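Local coordinates for bifunctional purine biosynthetic protein ADE5,7 (Cryptococcus neoformans var. grubii serotype A, PDB 7LVO) that catalyses, through this N-terminal half, the ATP-dependent joining of glycine to phosphoribosylamine in purine synthesis, while its other half closes the aminoimidazole ring, at residues Ser60-Ile65 with Asp353-Leu358; Gly249-Pro254 with Arg365-Lys370; Met345-Glu350 with Gly376-Val381; Val109-Glu114 with Ile130-Pro135; Leu396-Asn401 with Thr421-Gly426. One frame throughout, in Å; residues are numbered along the deposited sequence.

In the fold
Contact 4 is the buried one. There 130-135 is joined to strand 108-111 of the parallel N-domain sheet by backbone bonds, valine packing and a water. Contact 1 sets helix 354-362 against the start of strand 62-67 of that same sheet, with charge outside and a small apolar touch inside. Leu358 of this helix reaches Phe133, so contacts 1 and 4 meet. Contact 2, at the surface, is mainly a leucine against a threonine and a valine, and Arg365 forms a salt bridge with Glu356 of contact 1. Contact 3 is apolar and partly buried. Contact 5 lies apart, across the chain's centre from contact 2, is partly buried and rests on antiparallel backbone bonds plus one threonine hydroxyl.

Contact 1 (Ser60-Ile65 with Asp353-Leu358); sequences SRVARI and DLAEVL
Arg61 leans from the loop before strand 62-67 toward Glu356 in the first turn of helix 354-362. Its CB lies on the side of Asp353, 4.5 Å from Asp353 OD2. CG stands opposite the carbonyl carbon (chi1 -69°), and the chain runs straight before it bends at chi3. The bend brings CD beside the carboxylate of Glu356. Next along, Arg61 NE is 3.3 Å from Glu356 OE1. This is a salt bridge of charges only, because the oxygen lies well out of the guanidinium plane and no N-H points at it. The two planes are 40° apart. At the tip, NH1 makes a weak hydrogen bond to Pro34 O. Glu356 spends its other oxygen, OE2, on Arg365.

Deeper in, Val62 CG2 presses on Ala355 CB at 3.5 Å, a tight carbon pair.

Asp353 is the N-cap of the helix. Its OD1 takes Glu356 N at 2.9 Å, from above the carboxylate plane. OD2 is held by Ser59 OG and by a water 2.7 Å away. That water also accepts a weak bond from Ser60 N, which links the cap loosely to the other segment. A capped helix start, docked on the first residues of strand 62-67 by one small apolar pair and one partly exposed ion pair, joins the ATP-grasp part to the Rossmann-like sheet of the N domain.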
# COMPACT_ATOMS: atom_id res chain seq x y z
N SER A 60 4.35 22.60 -9.51
CA SER A 60 5.24 23.71 -9.80
C SER A 60 6.18 24.02 -8.64
O SER A 60 7.09 24.84 -8.80
CB SER A 60 4.43 24.96 -10.16
OG SER A 60 3.61 25.37 -9.08
N ARG A 61 5.97 23.41 -7.48
CA ARG A 61 6.86 23.58 -6.33
C ARG A 61 7.93 22.51 -6.25
O ARG A 61 8.71 22.50 -5.29
CB ARG A 61 6.04 23.58 -5.04
CG ARG A 61 5.15 24.81 -4.86
CD ARG A 61 4.35 24.74 -3.58
NE ARG A 61 5.15 24.29 -2.45
CZ ARG A 61 6.07 25.03 -1.85
NH1 ARG A 61 6.35 26.25 -2.25
NH2 ARG A 61 6.73 24.52 -0.81
N VAL A 62 8.00 21.61 -7.23
CA VAL A 62 8.96 20.51 -7.24
C VAL A 62 9.87 20.68 -8.44
O VAL A 62 9.40 20.84 -9.57
CB VAL A 62 8.24 19.15 -7.28
CG1 VAL A 62 9.25 18.02 -7.48
CG2 VAL A 62 7.44 18.94 -6.01
N ALA A 63 11.19 20.65 -8.19
CA ALA A 63 12.18 20.73 -9.25
C ALA A 63 12.95 19.44 -9.47
O ALA A 63 13.57 19.29 -10.54
CB ALA A 63 13.19 21.85 -8.94
N ARG A 64 12.93 18.51 -8.52
CA ARG A 64 13.74 17.30 -8.61
C ARG A 64 13.01 16.16 -7.93
O ARG A 64 12.56 16.30 -6.79
CB ARG A 64 15.11 17.52 -7.97
CG ARG A 64 16.07 16.35 -8.09
CD ARG A 64 17.36 16.64 -7.34
NE ARG A 64 18.36 15.59 -7.52
CZ ARG A 64 19.50 15.51 -6.84
NH1 ARG A 64 19.81 16.40 -5.92
NH2 ARG A 64 20.35 14.52 -7.10
N ILE A 65 12.89 15.04 -8.64
CA ILE A 65 12.30 13.81 -8.10
C ILE A 65 13.33 12.70 -8.28
O ILE A 65 13.80 12.46 -9.40
CB ILE A 65 10.99 13.44 -8.81
CG1 ILE A 65 9.87 14.41 -8.44
CG2 ILE A 65 10.59 12.01 -8.49
CD1 ILE A 65 9.26 14.14 -7.08
N ASP A 353 -2.27 19.79 -5.54
CA ASP A 353 -0.83 19.57 -5.65
C ASP A 353 -0.46 18.49 -4.65
O ASP A 353 -0.52 18.71 -3.44
CB ASP A 353 -0.06 20.87 -5.38
CG ASP A 353 1.45 20.69 -5.50
OD1 ASP A 353 1.95 19.61 -5.13
OD2 ASP A 353 2.13 21.63 -5.94
N LEU A 354 -0.07 17.32 -5.16
CA LEU A 354 0.27 16.21 -4.26
C LEU A 354 1.46 16.56 -3.39
O LEU A 354 1.52 16.18 -2.22
CB LEU A 354 0.54 14.94 -5.06
CG LEU A 354 0.86 13.71 -4.21
CD1 LEU A 354 -0.21 13.46 -3.16
CD2 LEU A 354 1.02 12.48 -5.11
N ALA A 355 2.44 17.29 -3.95
CA ALA A 355 3.60 17.69 -3.16
C ALA A 355 3.16 18.55 -1.97
O ALA A 355 3.61 18.33 -0.83
CB ALA A 355 4.59 18.45 -4.04
N GLU A 356 2.28 19.51 -2.21
CA GLU A 356 1.79 20.35 -1.12
C GLU A 356 1.07 19.52 -0.08
O GLU A 356 1.18 19.78 1.13
CB GLU A 356 0.87 21.44 -1.68
CG GLU A 356 0.43 22.46 -0.64
CD GLU A 356 1.59 23.23 -0.07
OE1 GLU A 356 2.33 23.87 -0.85
OE2 GLU A 356 1.78 23.19 1.16
N VAL A 357 0.32 18.50 -0.52
CA VAL A 357 -0.39 17.64 0.42
C VAL A 357 0.59 16.89 1.31
O VAL A 357 0.42 16.81 2.53
CB VAL A 357 -1.32 16.68 -0.34
CG1 VAL A 357 -1.91 15.64 0.61
CG2 VAL A 357 -2.41 17.45 -1.06
N LEU A 358 1.65 16.34 0.72
CA LEU A 358 2.60 15.55 1.50
C LEU A 358 3.35 16.42 2.50
O LEU A 358 3.62 15.98 3.62
CB LEU A 358 3.57 14.84 0.56
CG LEU A 358 2.97 13.87 -0.46
CD1 LEU A 358 4.07 13.30 -1.34
CD2 LEU A 358 2.22 12.75 0.25
O HOH W 1 1.28 22.85 -8.18

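Contact 2 (Gly249-Pro254 with Arg365-Lys370); sequences GYTIVP and RLDSIK
Leu366 packs against Thr251 and Val253, two residues on the same side of the extended chain. It crosses both obliquely. Its CG is anti to the backbone N (chi1 176°), which carries the branch out to the other segment. Leu366 CD2 does most of the touching. It meets Val253 CG2 at 3.7 Å and comes within 3.6 Å of the backbone Thr251 O. The methyl Thr251 CG2 rests against Leu366 CG at 3.9 Å, so the leucine branch rests against two neighbouring methyls, one from each residue.

Thr251 turns its other branch to Asp367, and these two side chains stand at about a right angle. Thr251 OG1 comes to 3.4 Å from Asp367 CB, a contact with a methylene and not with the acid. The carboxylate faces along its own loop instead. There Ser368 OG donates to Asp367 OD1 at 3.2 Å, from well above the carboxylate plane.

Asp248 ties the two backbones together from outside. Its OD1 accepts from the N atoms of Tyr250 and Thr251, and its OD2 accepts from Leu366 N. Ile252 points the other way, onto Leu298 and Ile302 of helix 287-307. Strand 252-254 is an outermost strand of its antiparallel sheet, beside 240-248. The loop after helix 354-362 therefore lies over one side of this edge strand, while helix 287-307 packs on the other.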
# COMPACT_ATOMS: atom_id res chain seq x y z
N GLY A 249 -1.26 13.73 12.09
CA GLY A 249 -1.29 13.49 13.50
C GLY A 249 -2.55 13.99 14.18
O GLY A 249 -2.94 13.46 15.23
N TYR A 250 -3.17 15.02 13.62
CA TYR A 250 -4.45 15.54 14.10
C TYR A 250 -5.51 15.45 13.01
O TYR A 250 -6.55 14.80 13.21
CB TYR A 250 -4.31 17.00 14.56
CG TYR A 250 -3.94 17.17 16.02
CD1 TYR A 250 -4.89 17.05 17.01
CD2 TYR A 250 -2.63 17.48 16.39
CE1 TYR A 250 -4.56 17.22 18.36
CE2 TYR A 250 -2.29 17.65 17.72
CZ TYR A 250 -3.26 17.53 18.70
OH TYR A 250 -2.92 17.70 20.01
N THR A 251 -5.27 16.07 11.86
CA THR A 251 -6.20 16.03 10.75
C THR A 251 -5.98 14.77 9.92
O THR A 251 -4.84 14.34 9.70
CB THR A 251 -6.01 17.27 9.87
OG1 THR A 251 -6.23 18.45 10.66
CG2 THR A 251 -6.97 17.25 8.69
N ILE A 252 -7.08 14.17 9.47
CA ILE A 252 -7.03 13.00 8.59
C ILE A 252 -8.02 13.22 7.46
O ILE A 252 -9.21 13.48 7.71
CB ILE A 252 -7.33 11.70 9.35
CG1 ILE A 252 -7.29 10.51 8.38
CG2 ILE A 252 -8.67 11.78 10.07
CD1 ILE A 252 -7.19 9.16 9.07
N VAL A 253 -7.54 13.13 6.22
CA VAL A 253 -8.36 13.38 5.04
C VAL A 253 -8.42 12.10 4.20
O VAL A 253 -7.43 11.71 3.58
CB VAL A 253 -7.79 14.54 4.20
CG1 VAL A 253 -8.62 14.76 2.95
CG2 VAL A 253 -7.73 15.82 5.04
N PRO A 254 -9.56 11.42 4.16
CA PRO A 254 -9.63 10.18 3.37
C PRO A 254 -9.69 10.44 1.88
O PRO A 254 -10.17 11.48 1.42
CB PRO A 254 -10.93 9.51 3.86
CG PRO A 254 -11.34 10.26 5.10
CD PRO A 254 -10.79 11.65 4.95
N ARG A 365 -0.16 20.78 9.00
CA ARG A 365 -1.12 21.78 8.55
C ARG A 365 -2.05 21.22 7.47
O ARG A 365 -2.50 21.94 6.57
CB ARG A 365 -0.40 23.02 8.03
CG ARG A 365 0.89 22.72 7.29
CD ARG A 365 1.59 23.99 6.79
NE ARG A 365 1.09 24.41 5.49
CZ ARG A 365 1.57 23.98 4.33
NH1 ARG A 365 2.56 23.12 4.27
NH2 ARG A 365 1.03 24.45 3.20
N LEU A 366 -2.37 19.92 7.56
CA LEU A 366 -3.20 19.28 6.54
C LEU A 366 -4.57 19.93 6.43
O LEU A 366 -5.17 19.91 5.35
CB LEU A 366 -3.34 17.80 6.85
CG LEU A 366 -4.27 16.99 5.93
CD1 LEU A 366 -3.82 17.08 4.49
CD2 LEU A 366 -4.32 15.55 6.40
N ASP A 367 -5.09 20.51 7.51
CA ASP A 367 -6.41 21.13 7.47
C ASP A 367 -6.41 22.50 6.80
O ASP A 367 -7.47 23.12 6.72
CB ASP A 367 -6.97 21.26 8.89
CG ASP A 367 -6.27 22.34 9.71
OD1 ASP A 367 -5.05 22.53 9.54
OD2 ASP A 367 -6.94 22.97 10.54
N SER A 368 -5.26 22.97 6.32
CA SER A 368 -5.15 24.32 5.76
C SER A 368 -4.63 24.31 4.33
O SER A 368 -3.92 25.22 3.91
CB SER A 368 -4.25 25.20 6.64
OG SER A 368 -4.79 25.34 7.94
N ILE A 369 -4.97 23.27 3.56
CA ILE A 369 -4.52 23.14 2.18
C ILE A 369 -5.67 22.62 1.33
O ILE A 369 -6.63 22.02 1.82
CB ILE A 369 -3.31 22.20 2.04
CG1 ILE A 369 -3.67 20.81 2.56
CG2 ILE A 369 -2.11 22.77 2.79
CD1 ILE A 369 -2.60 19.77 2.30
N LYS A 370 -5.57 22.87 0.02
CA LYS A 370 -6.56 22.38 -0.92
C LYS A 370 -6.29 20.91 -1.25
O LYS A 370 -5.15 20.50 -1.46
CB LYS A 370 -6.54 23.21 -2.20
CG LYS A 370 -6.96 24.66 -2.00
CD LYS A 370 -7.08 25.38 -3.33
CE LYS A 370 -7.53 26.83 -3.12
NZ LYS A 370 -7.71 27.54 -4.43

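Contact 3 (Met345-Glu350 with Gly376-Val381); sequences MLLLDE and GYAVSV
Leu347 and Ala378 make the main apolar contact, and it is compact. Leu347 CG sits 3.6 Å from Ala378 CB. Both methyls lie on the same side of that carbon, CD2 at 3.7 Å and CD1 at 4.1 Å from the same Ala378 CB. The leucine thus meets the alanine at its branch point. CG of Leu347 is anti to the carbonyl carbon (chi1 -68°), which turns the branch to the strand. Leu346 adds a looser touch: its CB is 4.3 Å from Ala378 CB, and the alanine methyl has a neighbour from each leucine.

A second group is side chain on backbone. Leu347 CD2 lies 3.8 Å from Tyr377 C and 4.1 Å from Gly376 O, so the methyl reaches along the main chain at the start of strand 377-384. Tyr377 leaves the strand away from this loop; its side chain touches Pro281 and Leu438. Gly376 has backbone angles (phi 103°) that call for glycine.

Polar bonding is done with other partners. Leu347 pairs by backbone with Lys374. Within the five-stranded sheet, Tyr377 pairs with Ala435 and Ala378 with Ala280. Ala343 of helix 340-344 also touches Ala378.

The contact is therefore one of shape, without charge or direction. The small alanine is consistent with the close approach of the loop after helix 340-344, with CA atoms 6.4 Å apart between Leu346 and Ala378.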
# COMPACT_ATOMS: atom_id res chain seq x y z
N MET A 345 -4.38 8.08 -7.76
CA MET A 345 -3.66 9.25 -8.26
C MET A 345 -4.39 9.87 -9.45
O MET A 345 -4.27 11.08 -9.69
CB MET A 345 -2.24 8.87 -8.66
CG MET A 345 -1.31 8.53 -7.49
SD MET A 345 -1.05 9.91 -6.36
CE MET A 345 -2.22 9.54 -5.07
N LEU A 346 -5.13 9.07 -10.21
CA LEU A 346 -5.87 9.58 -11.35
C LEU A 346 -7.17 10.27 -10.96
O LEU A 346 -7.84 10.82 -11.83
CB LEU A 346 -6.17 8.45 -12.34
CG LEU A 346 -5.05 8.09 -13.31
CD1 LEU A 346 -3.72 7.96 -12.60
CD2 LEU A 346 -5.39 6.82 -14.06
N LEU A 347 -7.55 10.24 -9.68
CA LEU A 347 -8.75 10.92 -9.20
C LEU A 347 -8.45 12.23 -8.50
O LEU A 347 -9.38 12.94 -8.11
CB LEU A 347 -9.54 10.00 -8.27
CG LEU A 347 -10.19 8.77 -8.91
CD1 LEU A 347 -10.96 7.97 -7.86
CD2 LEU A 347 -11.11 9.16 -10.05
N LEU A 348 -7.17 12.57 -8.30
CA LEU A 348 -6.83 13.88 -7.76
C LEU A 348 -7.14 14.95 -8.79
O LEU A 348 -6.66 14.89 -9.92
CB LEU A 348 -5.35 13.92 -7.38
CG LEU A 348 -4.94 13.11 -6.15
CD1 LEU A 348 -3.42 13.06 -6.03
CD2 LEU A 348 -5.54 13.71 -4.89
N ASP A 349 -7.96 15.94 -8.41
CA ASP A 349 -8.28 17.01 -9.35
C ASP A 349 -7.02 17.79 -9.72
O ASP A 349 -6.03 17.82 -8.99
CB ASP A 349 -9.34 17.95 -8.75
CG ASP A 349 -8.86 18.66 -7.49
OD1 ASP A 349 -7.80 19.31 -7.52
OD2 ASP A 349 -9.57 18.57 -6.47
N GLU A 350 -7.07 18.43 -10.89
CA GLU A 350 -5.92 19.18 -11.38
C GLU A 350 -5.62 20.41 -10.54
O GLU A 350 -4.62 21.08 -10.80
CB GLU A 350 -6.13 19.56 -12.84
CG GLU A 350 -6.30 18.37 -13.77
CD GLU A 350 -5.15 17.38 -13.69
OE1 GLU A 350 -4.10 17.73 -13.10
OE2 GLU A 350 -5.29 16.26 -14.20
N GLY A 376 -16.19 10.90 -11.28
CA GLY A 376 -15.96 9.69 -12.04
C GLY A 376 -15.23 8.62 -11.25
O GLY A 376 -15.16 8.64 -10.02
N TYR A 377 -14.65 7.68 -11.99
CA TYR A 377 -14.01 6.51 -11.41
C TYR A 377 -12.63 6.33 -12.02
O TYR A 377 -12.30 6.92 -13.04
CB TYR A 377 -14.85 5.24 -11.65
CG TYR A 377 -16.25 5.32 -11.07
CD1 TYR A 377 -17.26 6.00 -11.74
CD2 TYR A 377 -16.56 4.71 -9.87
CE1 TYR A 377 -18.54 6.08 -11.22
CE2 TYR A 377 -17.83 4.78 -9.33
CZ TYR A 377 -18.82 5.47 -10.01
OH TYR A 377 -20.09 5.54 -9.49
N ALA A 378 -11.82 5.50 -11.36
CA ALA A 378 -10.48 5.17 -11.82
C ALA A 378 -10.24 3.69 -11.62
O ALA A 378 -10.73 3.09 -10.65
CB ALA A 378 -9.41 5.99 -11.08
N VAL A 379 -9.47 3.09 -12.53
CA VAL A 379 -9.21 1.66 -12.52
C VAL A 379 -7.74 1.42 -12.84
O VAL A 379 -7.13 2.15 -13.63
CB VAL A 379 -10.10 0.91 -13.53
CG1 VAL A 379 -9.82 -0.59 -13.48
CG2 VAL A 379 -11.57 1.21 -13.28
N SER A 380 -7.17 0.38 -12.23
CA SER A 380 -5.81 -0.06 -12.51
C SER A 380 -5.84 -1.56 -12.75
O SER A 380 -6.40 -2.30 -11.94
CB SER A 380 -4.85 0.28 -11.37
OG SER A 380 -5.23 -0.35 -10.16
N VAL A 381 -5.23 -2.00 -13.84
CA VAL A 381 -5.20 -3.42 -14.22
C VAL A 381 -3.75 -3.84 -14.35
O VAL A 381 -3.00 -3.27 -15.15
CB VAL A 381 -5.97 -3.68 -15.52
CG1 VAL A 381 -5.86 -5.15 -15.90
CG2 VAL A 381 -7.44 -3.27 -15.37

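Contact 4 (Val109-Glu114 with Ile130-Pro135); sequences VVPGPE and IPVFGP
Val109 and Val132 face each other in a single parallel bridge. Val109 N donates to Pro131 O at 3.1 Å, within the carbonyl plane. Phe133 N returns a bond of 2.9 Å to Val109 O, nearly along the C=O axis. Val132 CA adds a C-H contact of 3.4 Å to that same Val109 O.

Side chains pack beside these bonds. Val109 CG2 meets Ile130 CG2 at 3.7 Å. Val132 CG1 is anti to its backbone N (chi1 170°) and comes over Pro111 CD, the proline and valine crossing at about a right angle. Val110 CG1 touches Phe133 CD2 obliquely at 4.0 Å.

The next step of the pairing would need an N-H from Pro111, which has none. Its CD lies 3.6 Å from Phe133 O instead. Water 2 fills the role, donating to Phe133 O at 2.8 Å and also to Pro111 O. Both carbonyls are thereby satisfied at the end of the strand.

Further out, Val109 and Val132 share Phe125 of helix 121-126, and Val110 and Phe133 share Leu358 of helix 354-362. Strand 38-44 pairs with the far edge of 108-111. With the helices 114-118 and 121-126 between them, the arrangement resembles a beta-alpha-beta crossover whose second strand is reduced to a single parallel bridge.

The chemistry is consistent with a sheet edge lengthened by a short parallel pairing that stops where Pro111 offers no N-H. A water continues it, and apolar side chains pack on both sides, Val109, Pro111, Ile130 and Val132 on one, Val110 and Phe133 on the other.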
# COMPACT_ATOMS: atom_id res chain seq x y z
N VAL A 109 11.45 12.92 1.99
CA VAL A 109 11.62 11.51 1.66
C VAL A 109 10.26 10.83 1.81
O VAL A 109 9.59 10.99 2.84
CB VAL A 109 12.67 10.83 2.56
CG1 VAL A 109 12.78 9.35 2.22
CG2 VAL A 109 14.01 11.52 2.42
N VAL A 110 9.85 10.09 0.78
CA VAL A 110 8.59 9.37 0.78
C VAL A 110 8.87 7.88 0.66
O VAL A 110 9.01 7.37 -0.47
CB VAL A 110 7.67 9.86 -0.35
CG1 VAL A 110 6.32 9.15 -0.28
CG2 VAL A 110 7.51 11.37 -0.29
N PRO A 111 9.00 7.14 1.76
CA PRO A 111 9.17 5.69 1.66
C PRO A 111 7.90 5.02 1.16
O PRO A 111 6.80 5.30 1.65
CB PRO A 111 9.51 5.26 3.09
CG PRO A 111 9.97 6.53 3.78
CD PRO A 111 9.15 7.63 3.14
N GLY A 112 8.05 4.12 0.20
CA GLY A 112 6.93 3.39 -0.35
C GLY A 112 6.72 2.05 0.31
O GLY A 112 5.66 1.77 0.88
N PRO A 113 7.72 1.18 0.23
CA PRO A 113 7.58 -0.17 0.81
C PRO A 113 7.40 -0.12 2.32
O PRO A 113 7.60 0.90 2.99
CB PRO A 113 8.89 -0.87 0.42
CG PRO A 113 9.42 -0.08 -0.74
CD PRO A 113 9.00 1.35 -0.49
N GLU A 114 7.03 -1.28 2.87
CA GLU A 114 6.78 -1.40 4.30
C GLU A 114 8.08 -1.55 5.08
O GLU A 114 8.22 -0.98 6.18
CB GLU A 114 5.85 -2.58 4.57
CG GLU A 114 5.61 -2.89 6.04
CD GLU A 114 4.99 -4.27 6.25
OE1 GLU A 114 4.75 -4.98 5.25
OE2 GLU A 114 4.73 -4.64 7.42
N ILE A 130 15.97 15.82 7.80
CA ILE A 130 15.26 15.65 6.53
C ILE A 130 13.89 15.08 6.85
O ILE A 130 13.80 13.93 7.35
CB ILE A 130 16.04 14.73 5.58
CG1 ILE A 130 17.39 15.36 5.22
CG2 ILE A 130 15.22 14.46 4.31
CD1 ILE A 130 18.30 14.46 4.40
N PRO A 131 12.80 15.80 6.59
CA PRO A 131 11.47 15.29 6.96
C PRO A 131 11.06 14.10 6.11
O PRO A 131 11.49 13.94 4.96
CB PRO A 131 10.54 16.49 6.73
CG PRO A 131 11.24 17.30 5.69
CD PRO A 131 12.72 17.13 5.95
N VAL A 132 10.19 13.26 6.68
CA VAL A 132 9.74 12.03 6.06
C VAL A 132 8.22 12.00 6.06
O VAL A 132 7.59 12.18 7.11
CB VAL A 132 10.30 10.79 6.78
CG1 VAL A 132 9.61 9.53 6.26
CG2 VAL A 132 11.81 10.71 6.61
N PHE A 133 7.63 11.77 4.90
CA PHE A 133 6.20 11.48 4.80
C PHE A 133 6.02 10.01 5.13
O PHE A 133 6.13 9.13 4.27
CB PHE A 133 5.65 11.80 3.42
CG PHE A 133 4.19 11.46 3.27
CD1 PHE A 133 3.20 12.31 3.75
CD2 PHE A 133 3.80 10.28 2.67
CE1 PHE A 133 1.87 11.99 3.61
CE2 PHE A 133 2.47 9.95 2.53
CZ PHE A 133 1.50 10.80 3.00
N GLY A 134 5.76 9.73 6.41
CA GLY A 134 5.61 8.38 6.89
C GLY A 134 5.69 8.33 8.40
O GLY A 134 6.07 9.30 9.06
N PRO A 135 5.32 7.19 8.98
CA PRO A 135 5.25 7.10 10.43
C PRO A 135 6.62 6.95 11.07
O PRO A 135 7.58 6.46 10.46
CB PRO A 135 4.40 5.83 10.66
CG PRO A 135 4.71 4.99 9.47
CD PRO A 135 4.84 5.96 8.32
O HOH W 2 5.26 6.69 3.27

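Contact 5 (Leu396-Asn401 with Thr421-Gly426); sequences LPMTLN and TVTDGG
A short antiparallel bridge pairs Pro397 with Val422, in the C domain. It is a non-hydrogen-bonded pair, so the lack of an N-H on Pro397 costs nothing. The bonds come from the residues beside it. Thr423 N donates to Leu396 O at 2.9 Å, with the donor tilted from the carbonyl plane. Met398 N donates to Thr421 O at 2.8 Å. Val422 CA closes on Leu396 O as well, a C-H contact of 3.1 Å.

The side chain of Thr423 adds a third bond. Its OG1 stands between the backbone N and the carbonyl carbon (chi1 61°), and there it accepts Leu396 N at 3.0 Å. The bond is bent, 140° at the hydrogen. Gly395 N gives the same oxygen a weak second bond.

Met398 lies across the other chain. Its SD sits 3.6 Å from Thr423 N, over the peptide that joins Val422 to Thr423. It also meets Thr421 CG2, at 3.8 Å. Leu400 CD1 comes in at about a right angle to Thr421, 4.2 Å from its CB. On the other side of the pair, Val422 CG1 rests on Pro397 CA. Val428 of strand 427-435 touches both Met398 and Thr423.

Each chain has another partner. Strand 399-400 pairs with 452-453, and strand 421-423 pairs with 414-416. This is an isolated antiparallel bridge of the C domain, joining the hairpin of 414-416 and 421-423 to the pair of 399-400 and 452-453.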
# COMPACT_ATOMS: atom_id res chain seq x y z
N LEU A 396 12.35 -10.47 -19.94
CA LEU A 396 11.73 -10.54 -21.26
C LEU A 396 11.59 -9.13 -21.85
O LEU A 396 11.18 -8.21 -21.14
CB LEU A 396 10.37 -11.21 -21.19
CG LEU A 396 10.33 -12.73 -20.95
CD1 LEU A 396 11.14 -13.47 -22.01
CD2 LEU A 396 10.80 -13.09 -19.56
N PRO A 397 11.91 -8.94 -23.13
CA PRO A 397 11.74 -7.61 -23.73
C PRO A 397 10.27 -7.25 -23.86
O PRO A 397 9.42 -8.11 -24.14
CB PRO A 397 12.40 -7.74 -25.11
CG PRO A 397 13.17 -9.02 -25.08
CD PRO A 397 12.48 -9.91 -24.09
N MET A 398 9.97 -5.97 -23.68
CA MET A 398 8.60 -5.48 -23.65
C MET A 398 8.33 -4.58 -24.84
O MET A 398 9.15 -3.73 -25.19
CB MET A 398 8.33 -4.72 -22.34
CG MET A 398 8.48 -5.58 -21.10
SD MET A 398 8.43 -4.63 -19.58
CE MET A 398 6.82 -3.86 -19.72
N THR A 399 7.17 -4.77 -25.45
CA THR A 399 6.68 -3.91 -26.52
C THR A 399 5.67 -2.94 -25.93
O THR A 399 4.62 -3.36 -25.42
CB THR A 399 6.04 -4.73 -27.64
OG1 THR A 399 6.97 -5.71 -28.11
CG2 THR A 399 5.63 -3.83 -28.80
N LEU A 400 5.99 -1.64 -25.97
CA LEU A 400 5.15 -0.59 -25.40
C LEU A 400 4.81 0.40 -26.51
O LEU A 400 5.61 1.28 -26.83
CB LEU A 400 5.85 0.09 -24.23
CG LEU A 400 6.31 -0.82 -23.09
CD1 LEU A 400 7.29 -0.10 -22.19
CD2 LEU A 400 5.11 -1.32 -22.30
N ASN A 401 3.63 0.25 -27.08
CA ASN A 401 3.15 1.14 -28.13
C ASN A 401 2.34 2.27 -27.52
O ASN A 401 2.00 2.24 -26.34
CB ASN A 401 2.33 0.33 -29.13
CG ASN A 401 3.15 -0.75 -29.82
OD1 ASN A 401 4.24 -0.48 -30.32
ND2 ASN A 401 2.63 -1.97 -29.84
N THR A 421 13.08 -1.86 -22.60
CA THR A 421 12.44 -2.15 -21.32
C THR A 421 12.14 -3.64 -21.22
O THR A 421 11.53 -4.21 -22.13
CB THR A 421 11.16 -1.33 -21.15
OG1 THR A 421 11.46 0.06 -21.35
CG2 THR A 421 10.58 -1.53 -19.76
N VAL A 422 12.55 -4.25 -20.12
CA VAL A 422 12.36 -5.68 -19.91
C VAL A 422 11.68 -5.90 -18.57
O VAL A 422 11.80 -5.08 -17.65
CB VAL A 422 13.69 -6.46 -19.97
CG1 VAL A 422 14.40 -6.20 -21.29
CG2 VAL A 422 14.58 -6.08 -18.79
N THR A 423 10.96 -7.01 -18.46
CA THR A 423 10.34 -7.37 -17.19
C THR A 423 11.41 -7.56 -16.13
O THR A 423 12.54 -7.97 -16.42
CB THR A 423 9.52 -8.65 -17.34
OG1 THR A 423 10.38 -9.73 -17.74
CG2 THR A 423 8.43 -8.47 -18.40
N ASP A 424 11.04 -7.24 -14.88
CA ASP A 424 11.99 -7.35 -13.77
C ASP A 424 11.29 -7.70 -12.46
O ASP A 424 11.84 -7.42 -11.38
CB ASP A 424 12.78 -6.04 -13.62
CG ASP A 424 14.01 -6.20 -12.75
OD1 ASP A 424 14.84 -7.08 -13.04
OD2 ASP A 424 14.15 -5.42 -11.78
N GLY A 425 10.10 -8.29 -12.51
CA GLY A 425 9.39 -8.66 -11.30
C GLY A 425 8.13 -9.41 -11.64
O GLY A 425 7.80 -9.61 -12.82
N GLY A 426 7.42 -9.83 -10.60
CA GLY A 426 6.17 -10.54 -10.77
C GLY A 426 5.09 -9.68 -11.40
O GLY A 426 4.60 -9.99 -12.49